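PDB 4P47: TRAP dicarboxylate transporter, DctP subunit from Ochrobactrum anthropi, which probably captures an organic acid or related solute in the periplasm and delivers it to a TRAP-type membrane transporter. Local coordinates for residues 148-154 and 232-238; 170-176 and 190-196. One frame throughout, in Å; residues are numbered along the deposited sequence. Where two conformers were deposited one is given.

Interaction 1 of 2, residues 148-154 and 232-238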
loop_
_atom_site.group_PDB
_atom_site.type_symbol
_atom_site.label_atom_id
_atom_site.label_comp_id
_atom_site.label_asym_id
_atom_site.label_seq_id
_atom_site.Cartn_x
_atom_site.Cartn_y
_atom_site.Cartn_z
ATOM N N GLU A 148 -3.619 0.346 5.834
ATOM C CA GLU A 148 -3.824 0.736 4.439
ATOM C C GLU A 148 -3.036 1.971 4.062
ATOM O O GLU A 148 -3.065 2.956 4.786
ATOM C CB GLU A 148 -5.301 1.025 4.196
ATOM C CG GLU A 148 -5.602 1.571 2.794
ATOM C CD GLU A 148 -7.073 1.508 2.463
ATOM O OE1 GLU A 148 -7.482 0.449 1.957
ATOM O OE2 GLU A 148 -7.791 2.512 2.704
ATOM N N LEU A 149 -2.349 1.940 2.918
ATOM C CA LEU A 149 -1.989 3.176 2.229
ATOM C C LEU A 149 -3.071 3.476 1.195
ATOM O O LEU A 149 -3.814 4.439 1.332
ATOM C CB LEU A 149 -0.594 3.102 1.600
ATOM C CG LEU A 149 0.002 4.423 1.127
ATOM C CD1 LEU A 149 -0.653 4.891 -0.146
ATOM C CD2 LEU A 149 -0.076 5.516 2.175
ATOM N N GLY A 150 -3.217 2.616 0.199
ATOM C CA GLY A 150 -4.321 2.766 -0.730
ATOM C C GLY A 150 -4.063 2.200 -2.110
ATOM O O GLY A 150 -2.995 1.666 -2.402
ATOM N N PHE A 151 -5.055 2.347 -2.972
ATOM C CA PHE A 151 -4.898 1.984 -4.370
ATOM C C PHE A 151 -4.013 2.968 -5.122
ATOM O O PHE A 151 -3.978 4.169 -4.851
ATOM C CB PHE A 151 -6.277 1.901 -5.059
ATOM C CG PHE A 151 -7.084 0.720 -4.616
ATOM C CD1 PHE A 151 -6.795 -0.550 -5.086
ATOM C CD2 PHE A 151 -8.092 0.872 -3.684
ATOM C CE1 PHE A 151 -7.520 -1.634 -4.630
ATOM C CE2 PHE A 151 -8.812 -0.203 -3.244
ATOM C CZ PHE A 151 -8.515 -1.452 -3.705
ATOM N N ARG A 152 -3.309 2.426 -6.104
ATOM C CA ARG A 152 -2.604 3.228 -7.089
ATOM C C ARG A 152 -3.452 3.358 -8.335
ATOM O O ARG A 152 -3.902 2.349 -8.889
ATOM C CB ARG A 152 -1.250 2.598 -7.421
ATOM C CG ARG A 152 -0.419 2.316 -6.184
ATOM C CD ARG A 152 0.971 1.868 -6.515
ATOM N NE ARG A 152 1.780 2.934 -7.104
ATOM C CZ ARG A 152 2.449 3.855 -6.432
ATOM N NH1 ARG A 152 2.427 3.887 -5.117
ATOM N NH2 ARG A 152 3.155 4.740 -7.102
ATOM N N ASN A 153 -3.685 4.603 -8.742
ATOM C CA ASN A 153 -4.479 4.968 -9.907
ATOM C C ASN A 153 -3.633 5.753 -10.916
ATOM O O ASN A 153 -2.421 5.920 -10.731
ATOM C CB ASN A 153 -5.711 5.742 -9.429
ATOM C CG ASN A 153 -6.644 4.875 -8.592
ATOM O OD1 ASN A 153 -6.932 3.718 -8.939
ATOM N ND2 ASN A 153 -7.122 5.418 -7.489
ATOM N N LEU A 154 -4.249 6.225 -11.990
ATOM C CA LEU A 154 -3.509 6.747 -13.138
ATOM C C LEU A 154 -4.063 8.087 -13.598
ATOM O O LEU A 154 -5.236 8.179 -13.942
ATOM C CB LEU A 154 -3.638 5.741 -14.287
ATOM C CG LEU A 154 -2.962 6.120 -15.595
ATOM C CD1 LEU A 154 -1.458 6.210 -15.456
ATOM C CD2 LEU A 154 -3.324 5.120 -16.673
ATOM N N LEU A 232 -9.567 5.471 -12.191
ATOM C CA LEU A 232 -9.430 4.621 -11.022
ATOM C C LEU A 232 -9.041 3.219 -11.496
ATOM O O LEU A 232 -9.820 2.270 -11.429
ATOM C CB LEU A 232 -10.722 4.630 -10.211
ATOM C CG LEU A 232 -11.191 6.016 -9.742
ATOM C CD1 LEU A 232 -12.397 5.891 -8.798
ATOM C CD2 LEU A 232 -10.065 6.811 -9.074
ATOM N N THR A 233 -7.833 3.100 -12.020
ATOM C CA THR A 233 -7.350 1.821 -12.554
ATOM C C THR A 233 -7.187 0.780 -11.461
ATOM O O THR A 233 -7.295 -0.411 -11.729
ATOM C CB THR A 233 -5.985 2.011 -13.216
ATOM O OG1 THR A 233 -5.195 2.836 -12.373
ATOM C CG2 THR A 233 -6.095 2.660 -14.584
ATOM N N ARG A 234 -6.912 1.220 -10.238
ATOM C CA ARG A 234 -6.600 0.316 -9.143
ATOM C C ARG A 234 -5.609 -0.767 -9.604
ATOM O O ARG A 234 -5.716 -1.945 -9.260
ATOM C CB ARG A 234 -7.876 -0.278 -8.527
ATOM C CG ARG A 234 -8.790 0.777 -7.936
ATOM C CD ARG A 234 -9.883 0.178 -7.073
ATOM N NE ARG A 234 -10.753 1.225 -6.544
ATOM C CZ ARG A 234 -11.862 1.650 -7.131
ATOM N NH1 ARG A 234 -12.277 1.116 -8.267
ATOM N NH2 ARG A 234 -12.573 2.615 -6.569
ATOM N N HIS A 235 -4.614 -0.359 -10.373
ATOM C CA HIS A 235 -3.718 -1.319 -10.998
ATOM C C HIS A 235 -2.840 -2.021 -9.982
ATOM O O HIS A 235 -2.363 -3.116 -10.259
ATOM C CB HIS A 235 -2.879 -0.689 -12.124
ATOM C CG HIS A 235 -2.105 0.515 -11.699
ATOM N ND1 HIS A 235 -2.621 1.783 -11.806
ATOM C CD2 HIS A 235 -0.873 0.648 -11.154
ATOM C CE1 HIS A 235 -1.739 2.651 -11.345
ATOM N NE2 HIS A 235 -0.670 1.996 -10.943
ATOM N N GLN A 236 -2.582 -1.369 -8.853
ATOM C CA GLN A 236 -1.950 -2.010 -7.715
ATOM C C GLN A 236 -2.618 -1.478 -6.456
ATOM O O GLN A 236 -3.308 -0.466 -6.487
ATOM C CB GLN A 236 -0.468 -1.672 -7.659
ATOM C CG GLN A 236 0.345 -2.307 -8.764
ATOM C CD GLN A 236 1.696 -1.672 -8.834
ATOM O OE1 GLN A 236 1.835 -0.488 -9.207
ATOM N NE2 GLN A 236 2.711 -2.410 -8.447
ATOM N N TYR A 237 -2.419 -2.195 -5.357
ATOM C CA TYR A 237 -2.902 -1.802 -4.044
ATOM C C TYR A 237 -1.713 -1.842 -3.121
ATOM O O TYR A 237 -0.995 -2.832 -3.115
ATOM C CB TYR A 237 -3.960 -2.763 -3.534
ATOM C CG TYR A 237 -4.443 -2.409 -2.132
ATOM C CD1 TYR A 237 -5.342 -1.371 -1.921
ATOM C CD2 TYR A 237 -4.005 -3.120 -1.024
ATOM C CE1 TYR A 237 -5.781 -1.049 -0.636
ATOM C CE2 TYR A 237 -4.458 -2.815 0.250
ATOM C CZ TYR A 237 -5.339 -1.789 0.430
ATOM O OH TYR A 237 -5.780 -1.507 1.711
ATOM N N ASN A 238 -1.520 -0.784 -2.334
ATOM C CA ASN A 238 -0.436 -0.695 -1.362
ATOM C C ASN A 238 -0.958 -0.906 0.071
ATOM O O ASN A 238 -1.464 0.032 0.695
ATOM C CB ASN A 238 0.274 0.687 -1.410
ATOM C CG ASN A 238 1.061 0.972 -2.704
ATOM O OD1 ASN A 238 1.227 2.136 -3.089
ATOM N ND2 ASN A 238 1.586 -0.055 -3.319
#

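Interaction 2 of 2, residues 170-176 and 190-196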
loop_
_atom_site.group_PDB
_atom_site.type_symbol
_atom_site.label_atom_id
_atom_site.label_comp_id
_atom_site.label_asym_id
_atom_site.label_seq_id
_atom_site.Cartn_x
_atom_site.Cartn_y
_atom_site.Cartn_z
ATOM N N LEU A 170 1.452 6.254 -24.011
ATOM C CA LEU A 170 1.539 7.276 -22.978
ATOM C C LEU A 170 2.848 7.167 -22.211
ATOM O O LEU A 170 3.302 6.067 -21.891
ATOM C CB LEU A 170 0.394 7.191 -21.980
ATOM C CG LEU A 170 -1.013 7.459 -22.497
ATOM C CD1 LEU A 170 -2.033 7.315 -21.374
ATOM C CD2 LEU A 170 -1.103 8.837 -23.129
ATOM N N LYS A 171 3.433 8.322 -21.906
ATOM C CA LYS A 171 4.658 8.407 -21.116
ATOM C C LYS A 171 4.237 8.646 -19.675
ATOM O O LYS A 171 3.842 9.753 -19.306
ATOM C CB LYS A 171 5.550 9.537 -21.639
ATOM C CG LYS A 171 6.042 9.276 -23.059
ATOM C CD LYS A 171 6.757 10.475 -23.669
ATOM C CE LYS A 171 7.395 10.132 -25.003
ATOM N NZ LYS A 171 8.275 11.224 -25.502
ATOM N N ILE A 172 4.288 7.582 -18.881
ATOM C CA ILE A 172 3.760 7.595 -17.522
ATOM C C ILE A 172 4.897 7.445 -16.520
ATOM O O ILE A 172 5.653 6.480 -16.582
ATOM C CB ILE A 172 2.755 6.439 -17.302
ATOM C CG1 ILE A 172 1.608 6.507 -18.327
ATOM C CG2 ILE A 172 2.220 6.462 -15.857
ATOM C CD1 ILE A 172 0.759 7.789 -18.295
ATOM N N ARG A 173 5.044 8.405 -15.610
ATOM C CA ARG A 173 6.014 8.272 -14.523
ATOM C C ARG A 173 5.522 7.166 -13.596
ATOM O O ARG A 173 4.406 7.230 -13.054
ATOM C CB ARG A 173 6.153 9.581 -13.746
ATOM C CG ARG A 173 7.280 9.586 -12.730
ATOM C CD ARG A 173 6.909 8.983 -11.384
ATOM N NE ARG A 173 7.919 9.328 -10.390
ATOM C CZ ARG A 173 7.823 9.075 -9.090
ATOM N NH1 ARG A 173 6.735 8.482 -8.605
ATOM N NH2 ARG A 173 8.813 9.427 -8.277
ATOM N N THR A 174 6.338 6.125 -13.445
ATOM C CA THR A 174 6.004 4.981 -12.603
ATOM C C THR A 174 7.098 4.717 -11.586
ATOM O O THR A 174 8.258 5.068 -11.794
ATOM C CB THR A 174 5.817 3.669 -13.438
ATOM O OG1 THR A 174 7.079 3.193 -13.934
ATOM C CG2 THR A 174 4.888 3.886 -14.614
ATOM N N LEU A 175 6.752 4.021 -10.518
ATOM C CA LEU A 175 7.782 3.388 -9.700
ATOM C C LEU A 175 8.615 2.446 -10.591
ATOM O O LEU A 175 8.153 1.926 -11.618
ATOM C CB LEU A 175 7.183 2.648 -8.495
ATOM C CG LEU A 175 6.399 3.539 -7.531
ATOM C CD1 LEU A 175 5.934 2.716 -6.349
ATOM C CD2 LEU A 175 7.248 4.710 -7.091
ATOM N N GLN A 176 9.868 2.271 -10.190
ATOM C CA GLN A 176 10.847 1.691 -11.090
ATOM C C GLN A 176 11.331 0.319 -10.645
ATOM O O GLN A 176 12.284 -0.214 -11.215
ATOM C CB GLN A 176 12.029 2.650 -11.277
ATOM C CG GLN A 176 11.659 3.918 -12.042
ATOM C CD GLN A 176 11.259 3.650 -13.472
ATOM O OE1 GLN A 176 10.124 3.964 -13.914
ATOM N NE2 GLN A 176 12.167 3.067 -14.211
ATOM N N ASN A 190 5.185 3.865 -21.756
ATOM C CA ASN A 190 6.570 4.041 -21.347
ATOM C C ASN A 190 6.568 4.266 -19.844
ATOM O O ASN A 190 5.842 5.150 -19.365
ATOM C CB ASN A 190 7.190 5.249 -22.034
ATOM C CG ASN A 190 7.625 4.966 -23.456
ATOM O OD1 ASN A 190 7.510 3.853 -23.948
ATOM N ND2 ASN A 190 8.174 5.980 -24.109
ATOM N N ALA A 191 7.338 3.466 -19.113
ATOM C CA ALA A 191 7.396 3.512 -17.652
ATOM C C ALA A 191 8.581 4.383 -17.252
ATOM O O ALA A 191 9.698 3.892 -17.032
ATOM C CB ALA A 191 7.536 2.110 -17.094
ATOM N N VAL A 192 8.325 5.680 -17.138
ATOM C CA VAL A 192 9.359 6.692 -17.075
ATOM C C VAL A 192 9.900 6.889 -15.660
ATOM O O VAL A 192 9.120 7.055 -14.714
ATOM C CB VAL A 192 8.798 8.030 -17.585
ATOM C CG1 VAL A 192 9.844 9.124 -17.493
ATOM C CG2 VAL A 192 8.302 7.875 -19.009
ATOM N N PRO A 193 11.229 6.870 -15.485
ATOM C CA PRO A 193 11.861 7.164 -14.199
ATOM C C PRO A 193 12.000 8.664 -13.968
ATOM O O PRO A 193 12.500 9.364 -14.851
ATOM C CB PRO A 193 13.250 6.518 -14.344
ATOM C CG PRO A 193 13.540 6.672 -15.798
ATOM C CD PRO A 193 12.214 6.460 -16.498
ATOM N N LEU A 194 11.543 9.163 -12.828
ATOM C CA LEU A 194 11.739 10.552 -12.483
ATOM C C LEU A 194 11.626 10.745 -10.985
ATOM O O LEU A 194 10.684 10.243 -10.390
ATOM C CB LEU A 194 10.691 11.422 -13.175
ATOM C CG LEU A 194 10.934 12.926 -13.084
ATOM C CD1 LEU A 194 12.117 13.306 -13.954
ATOM C CD2 LEU A 194 9.697 13.676 -13.496
ATOM N N PRO A 195 12.582 11.475 -10.371
ATOM C CA PRO A 195 12.430 11.790 -8.947
ATOM C C PRO A 195 11.127 12.527 -8.664
ATOM O O PRO A 195 10.708 13.401 -9.429
ATOM C CB PRO A 195 13.636 12.690 -8.659
ATOM C CG PRO A 195 14.645 12.300 -9.697
ATOM C CD PRO A 195 13.845 11.997 -10.917
ATOM N N TYR A 196 10.467 12.164 -7.579
ATOM C CA TYR A 196 9.141 12.685 -7.299
ATOM C C TYR A 196 9.105 14.219 -7.268
ATOM O O TYR A 196 8.136 14.839 -7.733
ATOM C CB TYR A 196 8.605 12.137 -5.976
ATOM C CG TYR A 196 7.151 12.453 -5.734
ATOM C CD1 TYR A 196 6.167 11.704 -6.352
ATOM C CD2 TYR A 196 6.756 13.480 -4.891
ATOM C CE1 TYR A 196 4.841 11.971 -6.151
ATOM C CE2 TYR A 196 5.412 13.755 -4.686
ATOM C CZ TYR A 196 4.462 12.991 -5.321
ATOM O OH TYR A 196 3.102 13.204 -5.137
HETATM O O HOH W 1 10.105 7.177 -11.269
#

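Interaction 1 of 2, residues 148-154 and 232-238
The Phe151 ring is sandwiched between two side chains of 232-238. Over the centre of one face sits the extended aliphatic chain of Arg234; in one of its two deposited conformers, Arg234 CD lies 3.6 Å from the Phe151 ring centroid in a CH-pi contact. Over the other face comes the edge of Tyr237, led by CD1, in a T-shaped pair with the ring planes 60° apart. Were Phe151 an alanine, the edge of Tyr237 would probably lose the ring face it packs on, with a gap opening beside CD1. Tyr237 has CG anti to its own N (chi1 178°), which carries its hydroxyl along the strand to Glu148. Tyr237 OH donates to Glu148 OE1 at 2.6 Å, meeting the carboxylate oxygen on its anti lone pair, and the same oxygen forms a salt bridge with Arg276 of helix 254-288.

On the sheet face of Arg152 and Asn238, the arginine bends at chi3 (69°) and turns NH1 onto Asn238 OD1 (2.9 Å). The acceptor lies in the guanidinium plane and the donor in the carbonyl plane; NE is salt-bridged to Glu212. That acid also bonds His235, whose ring lies over the carbonyl oxygen of Arg152. Asn153, a short polar residue, reaches across with OD1 to accept the backbone N of Arg234 (2.8 Å).

The antiparallel backbone ladder is interrupted where Leu149 N (3.1 Å) and Gly150 N (3.2 Å) both bond Asn238 O. This is a classic beta bulge, and the backbone angles of Gly150 would jam a CB against the preceding carbonyl oxygen. Long paired strands of this kind are characteristic of TRAP solute-binding proteins, where they run between the two lobes.

Interaction 2 of 2, residues 170-176 and 190-196
Asn190 begins the pairing with strand 171-173, and the two parallel strands are the ends of a beta-alpha-beta unit whose crossover is helix 178-186. Asn190 N donates to Leu170 O at 2.9 Å and its carbonyl receives Ile172 N, so one residue bonds on both sides of Lys171. The Asn190 and Lys171 side chains run side by side in the same direction on an exposed part of the sheet, where polar groups suit the surroundings.

Ala191 lies on the sheet face of Ile172. Its small CB comes to 3.4 Å from Thr174 OG1, and both residues also pack on Phe184 of the crossover helix. Val192 continues the ladder: its N donates to Ile172 O, and its O takes Thr174 N at 3.2 Å while also meeting the CA-H of Arg173. The strand ends at Val192, and Pro193 packs its CB 3.8 Å from Gln176 CG.

Leu194 brings its CB to the aliphatic part of Arg173, 3.9 Å from CG, and rests its side chain on Leu199 and Ala202 of helix 196-205. A water accepts from Leu194 N and donates to Thr174 O, bridging the strands where they part. Arg173 is bent at chi2 (-84°), which swings its guanidinium side-on to the chain; Arg173 NE and NH2 each donate to Leu194 O at 2.9 Å, with that oxygen in the guanidinium plane.

Tyr196 crosses the arginine at about a right angle, NH1 coming near the plane of its ring at the edge. Its OH bonds Asn217, and at the other end Tyr196 CB lies 3.6 Å from Arg173 NH2.

How the interactions relate
After several earlier strands and helices the chain enters strand 141-156, then runs through helix 164-167 into strand 171-173. Helix 178-186 carries it back to strand 190-192, so interaction 2 closes a short loop of 13 residues. The chain goes on through helix 196-205 and strand 210-213 before strand 229-245 returns to 148-154, and interaction 1 closes a loop of 77 residues that contains the whole of interaction 2. Strand 210-213 joins the two, pairing with both 141-156 and 171-173. The contacts also touch directly, with Leu154 CD1 3.7 Å from Ile172 CG2. Long strands are thereby tied to the beta-alpha-beta unit in one sheet.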